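Local coordinates for DegV family protein (Eubacterium eligens, PDB 3FDJ), which is of unknown function but, as a member of the DegV family, probably binds a fatty acid or similar lipid between its two domains, at residues V81-G86 and K116-Q121; A166-V171 and C262-E267; R227-E232 and Y256-L261. All blocks are in the same frame, centred on the assembly; numbering follows the deposited sequence.

Contact 1: residues V81-G86 and K116-Q121; sequences VTITAG and KSTGPQ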
ATOM      1  N   VAL A  81      11.078  -0.462  -0.817  1.00  8.64           N
ATOM      2  CA  VAL A  81       9.948  -0.125   0.066  1.00  8.78           C
ATOM      3  C   VAL A  81       9.072  -1.358   0.240  1.00  8.98           C
ATOM      4  O   VAL A  81       8.719  -2.016  -0.739  1.00  9.01           O
ATOM      5  CB  VAL A  81       9.141   1.058  -0.490  1.00  9.07           C
ATOM      6  CG1 VAL A  81       7.972   1.436   0.464  1.00  9.30           C
ATOM      7  CG2 VAL A  81      10.071   2.274  -0.719  1.00  8.33           C
ATOM      8  N   THR A  82       8.771  -1.708   1.484  1.00  9.10           N
ATOM      9  CA  THR A  82       7.960  -2.884   1.751  1.00  9.39           C
ATOM     10  C   THR A  82       6.685  -2.539   2.512  1.00  9.59           C
ATOM     11  O   THR A  82       6.597  -1.537   3.194  1.00  9.96           O
ATOM     12  CB  THR A  82       8.700  -4.000   2.554  1.00  9.82           C
ATOM     13  OG1 THR A  82       8.827  -3.634   3.932  1.00 10.64           O
ATOM     14  CG2 THR A  82      10.117  -4.320   1.963  1.00 10.88           C
ATOM     15  N   ILE A  83       5.692  -3.399   2.353  0.50  9.48           N
ATOM     16  CA  ILE A  83       4.491  -3.396   3.179  0.50  9.44           C
ATOM     17  C   ILE A  83       4.910  -3.620   4.643  0.50  9.15           C
ATOM     18  O   ILE A  83       5.952  -4.229   4.932  0.50  8.04           O
ATOM     19  CB  ILE A  83       3.507  -4.472   2.654  0.50  9.63           C
ATOM     20  CG1 ILE A  83       2.209  -4.570   3.497  0.50  9.22           C
ATOM     21  CG2 ILE A  83       4.201  -5.796   2.580  0.50 10.87           C
ATOM     22  CD1 ILE A  83       1.091  -5.296   2.749  0.50 10.50           C
ATOM     23  N   THR A  84       4.111  -3.082   5.556  1.00  9.09           N
ATOM     24  CA  THR A  84       4.370  -3.140   6.980  1.00  9.27           C
ATOM     25  C   THR A  84       4.895  -4.482   7.506  1.00  8.68           C
ATOM     26  O   THR A  84       4.322  -5.570   7.284  1.00  8.44           O
ATOM     27  CB  THR A  84       3.116  -2.729   7.783  1.00  9.29           C
ATOM     28  OG1 THR A  84       3.394  -2.884   9.177  1.00 11.97           O
ATOM     29  CG2 THR A  84       1.886  -3.553   7.382  1.00 10.86           C
ATOM     30  N   ALA A  85       6.002  -4.386   8.232  1.00  8.04           N
ATOM     31  CA  ALA A  85       6.556  -5.535   8.926  1.00  9.12           C
ATOM     32  C   ALA A  85       5.612  -5.990  10.037  1.00 10.51           C
ATOM     33  O   ALA A  85       5.731  -7.098  10.550  1.00 12.10           O
ATOM     34  CB  ALA A  85       7.920  -5.181   9.502  1.00  8.78           C
ATOM     35  N   GLY A  86       4.668  -5.135  10.404  1.00 11.05           N
ATOM     36  CA  GLY A  86       3.696  -5.450  11.428  1.00 12.18           C
ATOM     37  C   GLY A  86       2.630  -6.421  10.983  1.00 13.66           C
ATOM     38  O   GLY A  86       1.912  -6.965  11.838  1.00 16.02           O
ATOM     39  N   LYS A 116       5.617   0.686   7.241  1.00 10.78           N
ATOM     40  CA  LYS A 116       4.651   0.698   8.338  1.00 10.75           C
ATOM     41  C   LYS A 116       3.218   0.872   7.802  1.00 10.96           C
ATOM     42  O   LYS A 116       2.309   1.261   8.526  1.00 10.62           O
ATOM     43  CB  LYS A 116       4.985   1.797   9.339  1.00 11.19           C
ATOM     44  CG  LYS A 116       6.431   1.815   9.823  1.00 14.91           C
ATOM     45  CD  LYS A 116       6.562   2.932  10.860  1.00 21.21           C
ATOM     46  CE  LYS A 116       7.970   3.231  11.269  1.00 25.46           C
ATOM     47  NZ  LYS A 116       7.934   4.219  12.395  1.00 28.18           N
ATOM     48  N   SER A 117       3.021   0.538   6.541  1.00 10.26           N
ATOM     49  CA  SER A 117       1.746   0.726   5.908  1.00 11.12           C
ATOM     50  C   SER A 117       1.614  -0.135   4.643  1.00 11.13           C
ATOM     51  O   SER A 117       2.117  -1.255   4.593  1.00 10.43           O
ATOM     52  CB  SER A 117       1.595   2.221   5.597  1.00 12.06           C
ATOM     53  OG  SER A 117       0.255   2.557   5.234  1.00 13.06           O
ATOM     54  N   THR A 118       0.895   0.379   3.650  1.00  9.94           N
ATOM     55  CA  THR A 118       0.606  -0.353   2.418  1.00  9.58           C
ATOM     56  C   THR A 118       0.129   0.635   1.365  1.00  9.66           C
ATOM     57  O   THR A 118      -0.141   1.807   1.669  1.00 10.28           O
ATOM     58  CB  THR A 118      -0.479  -1.423   2.647  1.00 11.20           C
ATOM     59  OG1 THR A 118      -0.449  -2.363   1.564  1.00 12.16           O
ATOM     60  CG2 THR A 118      -1.886  -0.782   2.790  1.00  9.38           C
ATOM     61  N   GLY A 119       0.023   0.148   0.133  1.00  8.80           N
ATOM     62  CA  GLY A 119      -0.669   0.837  -0.940  1.00  8.40           C
ATOM     63  C   GLY A 119      -0.255   2.274  -1.121  1.00  8.31           C
ATOM     64  O   GLY A 119       0.918   2.551  -1.375  1.00  9.05           O
ATOM     65  N   PRO A 120      -1.224   3.207  -1.009  1.00  7.73           N
ATOM     66  CA  PRO A 120      -0.894   4.573  -1.359  1.00  8.53           C
ATOM     67  C   PRO A 120       0.156   5.229  -0.488  1.00  8.20           C
ATOM     68  O   PRO A 120       0.801   6.172  -0.938  1.00  7.31           O
ATOM     69  CB  PRO A 120      -2.241   5.311  -1.266  1.00  8.94           C
ATOM     70  CG  PRO A 120      -3.073   4.468  -0.395  1.00  9.90           C
ATOM     71  CD  PRO A 120      -2.652   3.054  -0.732  1.00  8.25           C
ATOM     72  N   GLN A 121       0.338   4.756   0.744  1.00  8.97           N
ATOM     73  CA  GLN A 121       1.419   5.290   1.578  1.00  9.54           C
ATOM     74  C   GLN A 121       2.792   4.851   1.047  1.00  9.71           C
ATOM     75  O   GLN A 121       3.740   5.655   1.028  1.00 10.49           O
ATOM     76  CB  GLN A 121       1.199   4.923   3.057  1.00 10.46           C
ATOM     77  CG  GLN A 121       2.121   5.674   4.062  1.00 12.28           C
ATOM     78  CD  GLN A 121       1.522   5.828   5.471  1.00 14.02           C
ATOM     79  OE1 GLN A 121       0.587   5.127   5.852  1.00 16.38           O
ATOM     80  NE2 GLN A 121       2.122   6.710   6.280  1.00 15.56           N
TER

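Contact 2: residues A166-V171 and C262-E267; sequences AQNGRV and CSYYAE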
ATOM      1  N   ALA A 166      -9.572 -11.064   8.054  1.00  9.36           N
ATOM      2  CA  ALA A 166      -9.939 -11.835   9.231  1.00  9.84           C
ATOM      3  C   ALA A 166      -9.529 -13.295   9.106  1.00 10.15           C
ATOM      4  O   ALA A 166      -8.980 -13.849  10.059  1.00  9.77           O
ATOM      5  CB  ALA A 166     -11.450 -11.717   9.535  1.00  9.00           C
ATOM      6  N   GLN A 167      -9.746 -13.919   7.943  1.00 10.30           N
ATOM      7  CA  GLN A 167      -9.416 -15.344   7.827  1.00 10.92           C
ATOM      8  C   GLN A 167      -7.911 -15.551   7.860  1.00 11.50           C
ATOM      9  O   GLN A 167      -7.460 -16.637   8.177  1.00 11.34           O
ATOM     10  CB  GLN A 167     -10.024 -15.991   6.576  1.00 12.01           C
ATOM     11  CG  GLN A 167      -9.340 -15.635   5.271  1.00 13.22           C
ATOM     12  CD  GLN A 167      -9.841 -16.454   4.088  1.00 16.76           C
ATOM     13  OE1 GLN A 167      -9.752 -17.692   4.090  1.00 16.06           O
ATOM     14  NE2 GLN A 167     -10.331 -15.770   3.057  1.00 15.30           N
ATOM     15  N   ASN A 168      -7.149 -14.508   7.539  1.00 11.23           N
ATOM     16  CA  ASN A 168      -5.687 -14.566   7.606  1.00 11.83           C
ATOM     17  C   ASN A 168      -5.081 -14.012   8.902  1.00 12.49           C
ATOM     18  O   ASN A 168      -3.854 -13.829   8.989  1.00 12.22           O
ATOM     19  CB  ASN A 168      -5.089 -13.880   6.372  1.00 11.68           C
ATOM     20  CG  ASN A 168      -5.200 -14.739   5.126  1.00 12.93           C
ATOM     21  OD1 ASN A 168      -4.470 -15.732   4.973  1.00 14.64           O
ATOM     22  ND2 ASN A 168      -6.117 -14.392   4.248  1.00 10.10           N
ATOM     23  N   GLY A 169      -5.929 -13.763   9.900  1.00 12.51           N
ATOM     24  CA  GLY A 169      -5.486 -13.309  11.215  1.00 13.49           C
ATOM     25  C   GLY A 169      -4.970 -11.886  11.258  1.00 14.46           C
ATOM     26  O   GLY A 169      -4.202 -11.536  12.155  1.00 14.98           O
ATOM     27  N   ARG A 170      -5.378 -11.055  10.304  1.00 14.25           N
ATOM     28  CA  ARG A 170      -4.846  -9.691  10.240  1.00 14.58           C
ATOM     29  C   ARG A 170      -5.763  -8.607  10.805  1.00 14.94           C
ATOM     30  O   ARG A 170      -5.361  -7.438  10.904  1.00 16.35           O
ATOM     31  CB  ARG A 170      -4.378  -9.388   8.813  1.00 14.60           C
ATOM     32  CG  ARG A 170      -3.092 -10.162   8.579  1.00 18.11           C
ATOM     33  CD  ARG A 170      -2.659 -10.258   7.170  1.00 20.63           C
ATOM     34  NE  ARG A 170      -1.286 -10.758   7.183  1.00 22.76           N
ATOM     35  CZ  ARG A 170      -0.869 -11.914   6.675  1.00 23.80           C
ATOM     36  NH1 ARG A 170       0.409 -12.243   6.786  1.00 24.63           N
ATOM     37  NH2 ARG A 170      -1.701 -12.731   6.037  1.00 25.02           N
ATOM     38  N   VAL A 171      -6.972  -8.988  11.189  1.00 14.52           N
ATOM     39  CA  VAL A 171      -7.868  -8.094  11.913  1.00 14.65           C
ATOM     40  C   VAL A 171      -8.693  -8.958  12.847  1.00 14.58           C
ATOM     41  O   VAL A 171      -8.916 -10.136  12.550  1.00 13.45           O
ATOM     42  CB  VAL A 171      -8.781  -7.292  10.934  1.00 14.97           C
ATOM     43  CG1 VAL A 171      -9.968  -8.159  10.455  1.00 13.37           C
ATOM     44  CG2 VAL A 171      -9.274  -6.013  11.565  1.00 16.81           C
ATOM     45  N   CYS A 262      -3.524  -5.668  -2.651  1.00 11.49           N
ATOM     46  CA  CYS A 262      -4.446  -4.739  -2.018  1.00 12.41           C
ATOM     47  C   CYS A 262      -5.904  -5.050  -2.372  1.00 11.95           C
ATOM     48  O   CYS A 262      -6.774  -4.902  -1.524  1.00 12.13           O
ATOM     49  CB  CYS A 262      -4.092  -3.284  -2.304  1.00 13.12           C
ATOM     50  SG  CYS A 262      -2.567  -2.737  -1.389  1.00 21.27           S
ATOM     51  N   SER A 263      -6.168  -5.539  -3.575  1.00 10.58           N
ATOM     52  CA  SER A 263      -7.541  -5.927  -3.962  1.00  9.64           C
ATOM     53  C   SER A 263      -8.015  -7.116  -3.135  1.00 10.15           C
ATOM     54  O   SER A 263      -9.159  -7.145  -2.704  1.00  9.48           O
ATOM     55  CB  SER A 263      -7.650  -6.214  -5.463  1.00 10.65           C
ATOM     56  OG  SER A 263      -7.430  -5.031  -6.238  1.00  8.99           O
ATOM     57  N   TYR A 264      -7.115  -8.058  -2.860  1.00  9.24           N
ATOM     58  CA  TYR A 264      -7.458  -9.218  -2.037  1.00  9.65           C
ATOM     59  C   TYR A 264      -7.857  -8.804  -0.608  1.00  9.80           C
ATOM     60  O   TYR A 264      -8.883  -9.248  -0.108  1.00  9.18           O
ATOM     61  CB  TYR A 264      -6.305 -10.243  -2.025  1.00  9.44           C
ATOM     62  CG  TYR A 264      -6.534 -11.398  -1.095  1.00  8.27           C
ATOM     63  CD1 TYR A 264      -7.369 -12.444  -1.474  1.00 10.52           C
ATOM     64  CD2 TYR A 264      -5.962 -11.440   0.172  1.00  8.37           C
ATOM     65  CE1 TYR A 264      -7.638 -13.492  -0.616  1.00 10.16           C
ATOM     66  CE2 TYR A 264      -6.214 -12.528   1.047  1.00  9.69           C
ATOM     67  CZ  TYR A 264      -7.052 -13.542   0.636  1.00  9.21           C
ATOM     68  OH  TYR A 264      -7.344 -14.609   1.448  1.00 10.68           O
ATOM     69  N   TYR A 265      -7.049  -7.960   0.025  1.00  9.63           N
ATOM     70  CA  TYR A 265      -7.248  -7.615   1.430  1.00 10.03           C
ATOM     71  C   TYR A 265      -8.227  -6.469   1.667  1.00  9.83           C
ATOM     72  O   TYR A 265      -8.928  -6.464   2.687  1.00  9.97           O
ATOM     73  CB  TYR A 265      -5.901  -7.336   2.107  1.00  9.81           C
ATOM     74  CG  TYR A 265      -5.166  -8.593   2.516  1.00  9.59           C
ATOM     75  CD1 TYR A 265      -5.736  -9.483   3.439  1.00  8.61           C
ATOM     76  CD2 TYR A 265      -3.914  -8.923   1.969  1.00 10.19           C
ATOM     77  CE1 TYR A 265      -5.073 -10.651   3.817  1.00 10.03           C
ATOM     78  CE2 TYR A 265      -3.249 -10.081   2.357  1.00  9.32           C
ATOM     79  CZ  TYR A 265      -3.826 -10.927   3.281  1.00  8.85           C
ATOM     80  OH  TYR A 265      -3.197 -12.095   3.645  1.00  8.44           O
ATOM     81  N   ALA A 266      -8.288  -5.505   0.754  1.00  9.92           N
ATOM     82  CA  ALA A 266      -9.283  -4.416   0.867  1.00 11.26           C
ATOM     83  C   ALA A 266     -10.673  -4.828   0.391  1.00 10.93           C
ATOM     84  O   ALA A 266     -11.681  -4.281   0.849  1.00 11.20           O
ATOM     85  CB  ALA A 266      -8.811  -3.157   0.141  1.00  9.86           C
ATOM     86  N   GLU A 267     -10.705  -5.783  -0.530  1.00 10.99           N
ATOM     87  CA  GLU A 267     -11.922  -6.382  -1.105  1.00 11.17           C
ATOM     88  C   GLU A 267     -12.724  -5.442  -1.993  1.00 10.92           C
ATOM     89  O   GLU A 267     -12.497  -4.240  -2.029  1.00  8.78           O
ATOM     90  CB  GLU A 267     -12.784  -7.065  -0.042  1.00 12.27           C
ATOM     91  CG  GLU A 267     -12.021  -8.207   0.606  1.00 14.89           C
ATOM     92  CD  GLU A 267     -12.888  -9.178   1.383  1.00 18.55           C
ATOM     93  OE1 GLU A 267     -13.937  -9.615   0.844  1.00 20.82           O
ATOM     94  OE2 GLU A 267     -12.478  -9.537   2.514  1.00 17.21           O
TER

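Contact 3: residues R227-E232 and Y256-L261; sequences RICHVE and YKAGGL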
ATOM      1  N   ARG A 227      -3.105  10.455  -2.362  1.00  8.93           N
ATOM      2  CA  ARG A 227      -3.124   9.303  -3.267  1.00  8.99           C
ATOM      3  C   ARG A 227      -4.237   8.380  -2.799  1.00  8.66           C
ATOM      4  O   ARG A 227      -4.321   8.055  -1.620  1.00  9.08           O
ATOM      5  CB  ARG A 227      -1.756   8.572  -3.258  1.00  8.55           C
ATOM      6  CG  ARG A 227      -0.600   9.413  -3.814  1.00  9.19           C
ATOM      7  CD  ARG A 227      -0.777   9.708  -5.284  1.00  9.75           C
ATOM      8  NE  ARG A 227       0.302  10.529  -5.844  1.00  8.82           N
ATOM      9  CZ  ARG A 227       0.289  11.848  -6.005  1.00  9.91           C
ATOM     10  NH1 ARG A 227      -0.775  12.585  -5.712  1.00 11.73           N
ATOM     11  NH2 ARG A 227       1.353  12.425  -6.544  1.00 11.22           N
ATOM     12  N   ILE A 228      -5.121   8.003  -3.713  1.00  9.14           N
ATOM     13  CA  ILE A 228      -6.266   7.157  -3.378  1.00  9.10           C
ATOM     14  C   ILE A 228      -6.314   5.971  -4.346  1.00  9.81           C
ATOM     15  O   ILE A 228      -6.373   6.175  -5.578  1.00  9.39           O
ATOM     16  CB  ILE A 228      -7.604   7.928  -3.510  1.00  9.66           C
ATOM     17  CG1 ILE A 228      -7.578   9.266  -2.760  1.00  9.01           C
ATOM     18  CG2 ILE A 228      -8.790   7.029  -3.086  1.00  8.95           C
ATOM     19  CD1 ILE A 228      -8.827  10.192  -2.993  1.00 11.62           C
ATOM     20  N   CYS A 229      -6.275   4.749  -3.815  1.00 10.53           N
ATOM     21  CA  CYS A 229      -6.525   3.565  -4.621  1.00 11.60           C
ATOM     22  C   CYS A 229      -7.869   2.951  -4.236  1.00 10.68           C
ATOM     23  O   CYS A 229      -8.398   3.189  -3.135  1.00 11.32           O
ATOM     24  CB  CYS A 229      -5.378   2.543  -4.566  1.00 12.46           C
ATOM     25  SG  CYS A 229      -5.388   1.603  -3.138  1.00 18.52           S
ATOM     26  N   HIS A 230      -8.464   2.242  -5.190  1.00  9.99           N
ATOM     27  CA  HIS A 230      -9.756   1.643  -5.035  1.00  8.84           C
ATOM     28  C   HIS A 230      -9.793   0.271  -5.668  1.00  8.63           C
ATOM     29  O   HIS A 230      -9.045  -0.025  -6.609  1.00  9.34           O
ATOM     30  CB  HIS A 230     -10.847   2.533  -5.645  1.00  9.98           C
ATOM     31  CG  HIS A 230     -10.756   2.649  -7.126  1.00  9.93           C
ATOM     32  ND1 HIS A 230     -11.334   1.731  -7.979  1.00 10.63           N
ATOM     33  CD2 HIS A 230     -10.093   3.530  -7.909  1.00 10.75           C
ATOM     34  CE1 HIS A 230     -11.054   2.067  -9.225  1.00 11.83           C
ATOM     35  NE2 HIS A 230     -10.302   3.155  -9.210  1.00 10.05           N
ATOM     36  N   VAL A 231     -10.677  -0.560  -5.142  1.00  8.50           N
ATOM     37  CA  VAL A 231     -10.931  -1.894  -5.651  1.00  8.60           C
ATOM     38  C   VAL A 231     -12.319  -1.860  -6.267  1.00  9.33           C
ATOM     39  O   VAL A 231     -13.330  -2.042  -5.564  1.00  9.10           O
ATOM     40  CB  VAL A 231     -10.922  -2.943  -4.540  1.00  8.73           C
ATOM     41  CG1 VAL A 231     -11.050  -4.344  -5.163  1.00  7.78           C
ATOM     42  CG2 VAL A 231      -9.666  -2.808  -3.667  1.00  9.77           C
ATOM     43  N   GLU A 232     -12.353  -1.615  -7.564  1.00 10.07           N
ATOM     44  CA  GLU A 232     -13.607  -1.517  -8.341  1.00 10.75           C
ATOM     45  C   GLU A 232     -14.575  -0.547  -7.679  1.00  9.94           C
ATOM     46  O   GLU A 232     -15.766  -0.815  -7.562  1.00  9.90           O
ATOM     47  CB  GLU A 232     -14.209  -2.916  -8.545  1.00 11.11           C
ATOM     48  CG  GLU A 232     -13.206  -3.840  -9.237  1.00 15.62           C
ATOM     49  CD  GLU A 232     -13.815  -5.097  -9.840  1.00 21.15           C
ATOM     50  OE1 GLU A 232     -14.913  -5.518  -9.411  1.00 25.50           O
ATOM     51  OE2 GLU A 232     -13.174  -5.667 -10.746  1.00 25.55           O
ATOM     52  N   TYR A 256      -6.405   5.903  -8.485  1.00  9.01           N
ATOM     53  CA  TYR A 256      -5.980   4.808  -9.344  1.00  9.54           C
ATOM     54  C   TYR A 256      -6.398   3.457  -8.785  1.00  9.37           C
ATOM     55  O   TYR A 256      -6.849   3.348  -7.653  1.00  8.86           O
ATOM     56  CB  TYR A 256      -4.458   4.852  -9.533  1.00  9.67           C
ATOM     57  CG  TYR A 256      -3.699   4.808  -8.234  1.00 11.10           C
ATOM     58  CD1 TYR A 256      -3.556   5.960  -7.459  1.00 14.28           C
ATOM     59  CD2 TYR A 256      -3.119   3.630  -7.776  1.00 11.23           C
ATOM     60  CE1 TYR A 256      -2.893   5.928  -6.252  1.00 14.33           C
ATOM     61  CE2 TYR A 256      -2.429   3.598  -6.577  1.00 13.11           C
ATOM     62  CZ  TYR A 256      -2.338   4.755  -5.821  1.00 13.13           C
ATOM     63  OH  TYR A 256      -1.671   4.757  -4.649  1.00 15.46           O
ATOM     64  N   LYS A 257      -6.276   2.429  -9.612  1.00  9.59           N
ATOM     65  CA  LYS A 257      -6.715   1.092  -9.226  1.00 10.65           C
ATOM     66  C   LYS A 257      -5.704   0.393  -8.305  1.00  9.93           C
ATOM     67  O   LYS A 257      -4.490   0.428  -8.525  1.00 10.07           O
ATOM     68  CB  LYS A 257      -6.927   0.215 -10.454  1.00 11.10           C
ATOM     69  CG  LYS A 257      -7.982   0.714 -11.419  1.00 14.85           C
ATOM     70  CD  LYS A 257      -8.146  -0.272 -12.571  1.00 18.61           C
ATOM     71  CE  LYS A 257      -9.207   0.201 -13.529  1.00 23.19           C
ATOM     72  NZ  LYS A 257      -8.775   1.482 -14.147  1.00 27.75           N
ATOM     73  N   ALA A 258      -6.240  -0.311  -7.327  1.00  9.55           N
ATOM     74  CA  ALA A 258      -5.449  -1.215  -6.494  1.00  9.64           C
ATOM     75  C   ALA A 258      -4.893  -2.373  -7.316  1.00  9.34           C
ATOM     76  O   ALA A 258      -5.467  -2.762  -8.343  1.00  9.10           O
ATOM     77  CB  ALA A 258      -6.296  -1.730  -5.333  1.00  9.33           C
ATOM     78  N   GLY A 259      -3.740  -2.896  -6.885  1.00  9.31           N
ATOM     79  CA  GLY A 259      -3.165  -4.097  -7.462  1.00  9.28           C
ATOM     80  C   GLY A 259      -3.778  -5.315  -6.811  1.00  9.23           C
ATOM     81  O   GLY A 259      -4.736  -5.189  -6.054  1.00  8.45           O
ATOM     82  N   GLY A 260      -3.224  -6.482  -7.128  1.00  8.80           N
ATOM     83  CA  GLY A 260      -3.762  -7.771  -6.691  1.00  9.91           C
ATOM     84  C   GLY A 260      -3.813  -7.948  -5.174  1.00  9.76           C
ATOM     85  O   GLY A 260      -4.829  -8.334  -4.627  1.00  9.17           O
ATOM     86  N   LEU A 261      -2.703  -7.663  -4.506  1.00 10.18           N
ATOM     87  CA  LEU A 261      -2.591  -7.864  -3.067  1.00 10.86           C
ATOM     88  C   LEU A 261      -3.551  -6.953  -2.328  1.00 11.04           C
ATOM     89  O   LEU A 261      -4.315  -7.392  -1.460  1.00 11.90           O
ATOM     90  CB  LEU A 261      -1.150  -7.579  -2.620  1.00 11.05           C
ATOM     91  CG  LEU A 261      -0.764  -7.914  -1.172  1.00 12.13           C
ATOM     92  CD1 LEU A 261      -1.299  -6.891  -0.186  1.00 15.34           C
ATOM     93  CD2 LEU A 261      -1.220  -9.352  -0.816  1.00 13.65           C
TER

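Contact 1: residues V81-G86 and K116-Q121
A single backbone hydrogen bond, T84 N to S117 O, joins two loops here, and the S117 carbonyl is also met by I83 and by T84 CG2. The bond is 2.9 Å long, lies in the carbonyl plane and is fairly straight, with 161° at the hydrogen. I83 CA makes a CA-H...O contact with the same oxygen. I83 and T118 run side by side, pointing the same way; in one of the two modelled conformers of I83, its apolar CG1-CD1 arm lies along S117 O and T118 OG1, with CD1 3.5 Å from T118 OG1. T84 carries CB against the K116 backbone, 3.6 Å from K116 C. Its OG1 is anti to the backbone N (chi1 176°), which sets the hydroxyl beside the carbonyl carbon, where it accepts from G86 N at 2.9 Å in an ST turn; its main partner is G194 O, to which it is also hydrogen-bonded. Threonine thus gives both a methyl for S117 O and a hydroxyl that shapes its own loop. Across the other loop, S117 OG donates to Q121 OE1 at 2.7 Å, tying the residues ahead of the helix to its first turn, and G119 takes the N-cap position with a positive phi. The contact lies where strand 77-82 ends and helix 120-134 begins; helix 90-102 covers T82 and I83, while L155 of strand 153-159 packs on S117 and T118.

Contact 2: residues A166-V171 and C262-E267
N168 ND2 lies at the edge of the Y264 ring, in its plane, and gives Y264 OH a weak hydrogen bond of 3.1 Å, bent to 134°. Y265 CD2 is at the Y264 edge too, and Y264 CD2 stands over the centre of one face of the Y265 ring, 3.5 Å above its plane, so the neighbouring tyrosines form a T-shaped pair. N168 ND2 has a stronger partner in N164 O. Tyrosine suits both positions, giving a ring for this pair and a hydroxyl that reaches beyond it: Y264 OH is hydrogen-bonded to S58 OG and Y265 OH to T60 OG1. Both leave helix 260-266 toward the end of helix 163-167, which closes in a Schellman motif: G169, with positive phi, is the C-prime residue, its N returning to A166 O at 3.1 Å and R170 N to L165 O. That tight turn brings N168 and R170 to the tyrosine hydroxyls. With CG anti to the carbonyl carbon (chi1 -73°) and its chain extended to NE, R170 sets NH2 2.9 Å from Y265 OH; the guanidinium is turned 71° from the ring, and its NE is held by M87 O. A leucine in place of Y265 would probably leave T60 OG1 without its hydroxyl partner and open a gap beside N168 and R170 NH2. The N168 amide sets its CG 3.6 Å from Y265 OH.

Contact 3: residues R227-E232 and Y256-L261
C229 CB rests over one face of the Y256 ring, 4.1 Å from its centroid and 25° off the normal, a CH-pi contact at the tight centre of a beta-alpha-beta unit. Strand 226-230 and strand 253-257 run parallel, joined by the crossover helix 234-248. C229 pairs with Y256 and H230 with K257, and three backbone bonds zip them together: Y256 N to I228 O at 2.9 Å, H230 N to Y256 O at 3.1 Å, and A258 N to H230 O at 2.9 Å, the last almost straight at 174°. Cysteine suits its place because C229 and Y256 point to the same face of the sheet, and a small residue lets the broad ring lie against its CB. The ring edge meets R227 CB, and R123 of helix 120-134 makes a cation-pi contact with Y256. R227 itself turns its guanidinium away to form salt bridges with E127 and D252, so only its aliphatic base takes part here. Alanine suits position 258 because its methyl is closely packed, with V231 CG2 3.9 Å from A258 CB and C229 SG also near it. The buried H230 belongs to this tight part as well. Its chi1 of 67° swings the ring back over the neighbouring strand, where K257 CA sits over one face, offset toward the rim. ND1 accepts from N233 N, fixing the ring's rotation, and H230 CD2 comes to 3.3 Å from Y256 O. The loose side is confined to the outward chain of K257, exposed at the edge strand, where a long charged residue can run into solvent. It lies alongside the histidine, pointing the same way, and keeps its inner carbons near the ring, K257 CG lying 4.0 Å from H230 CE1.

The centres of the three contacts lie 14 Å apart from one another, and each touches the other two. Contact 1 comes first along the chain, at the ends of strands in the sheet that holds 77-82 and 109-114; contact 3 falls within the span from 166 to 267 bracketed by contact 2, and belongs to the second mixed sheet. Contacts 2 and 3 share helix 260-266, which follows the edge strand 253-257 and carries the tyrosines to helix 163-167. P120 packs on Y256 and C229, I83 on L261, T118 on C262, and V231 on S263 and A266. Where they touch one another, the contacts bring the two sheets together across the middle of the molecule, consistent with the two-domain DegV fold.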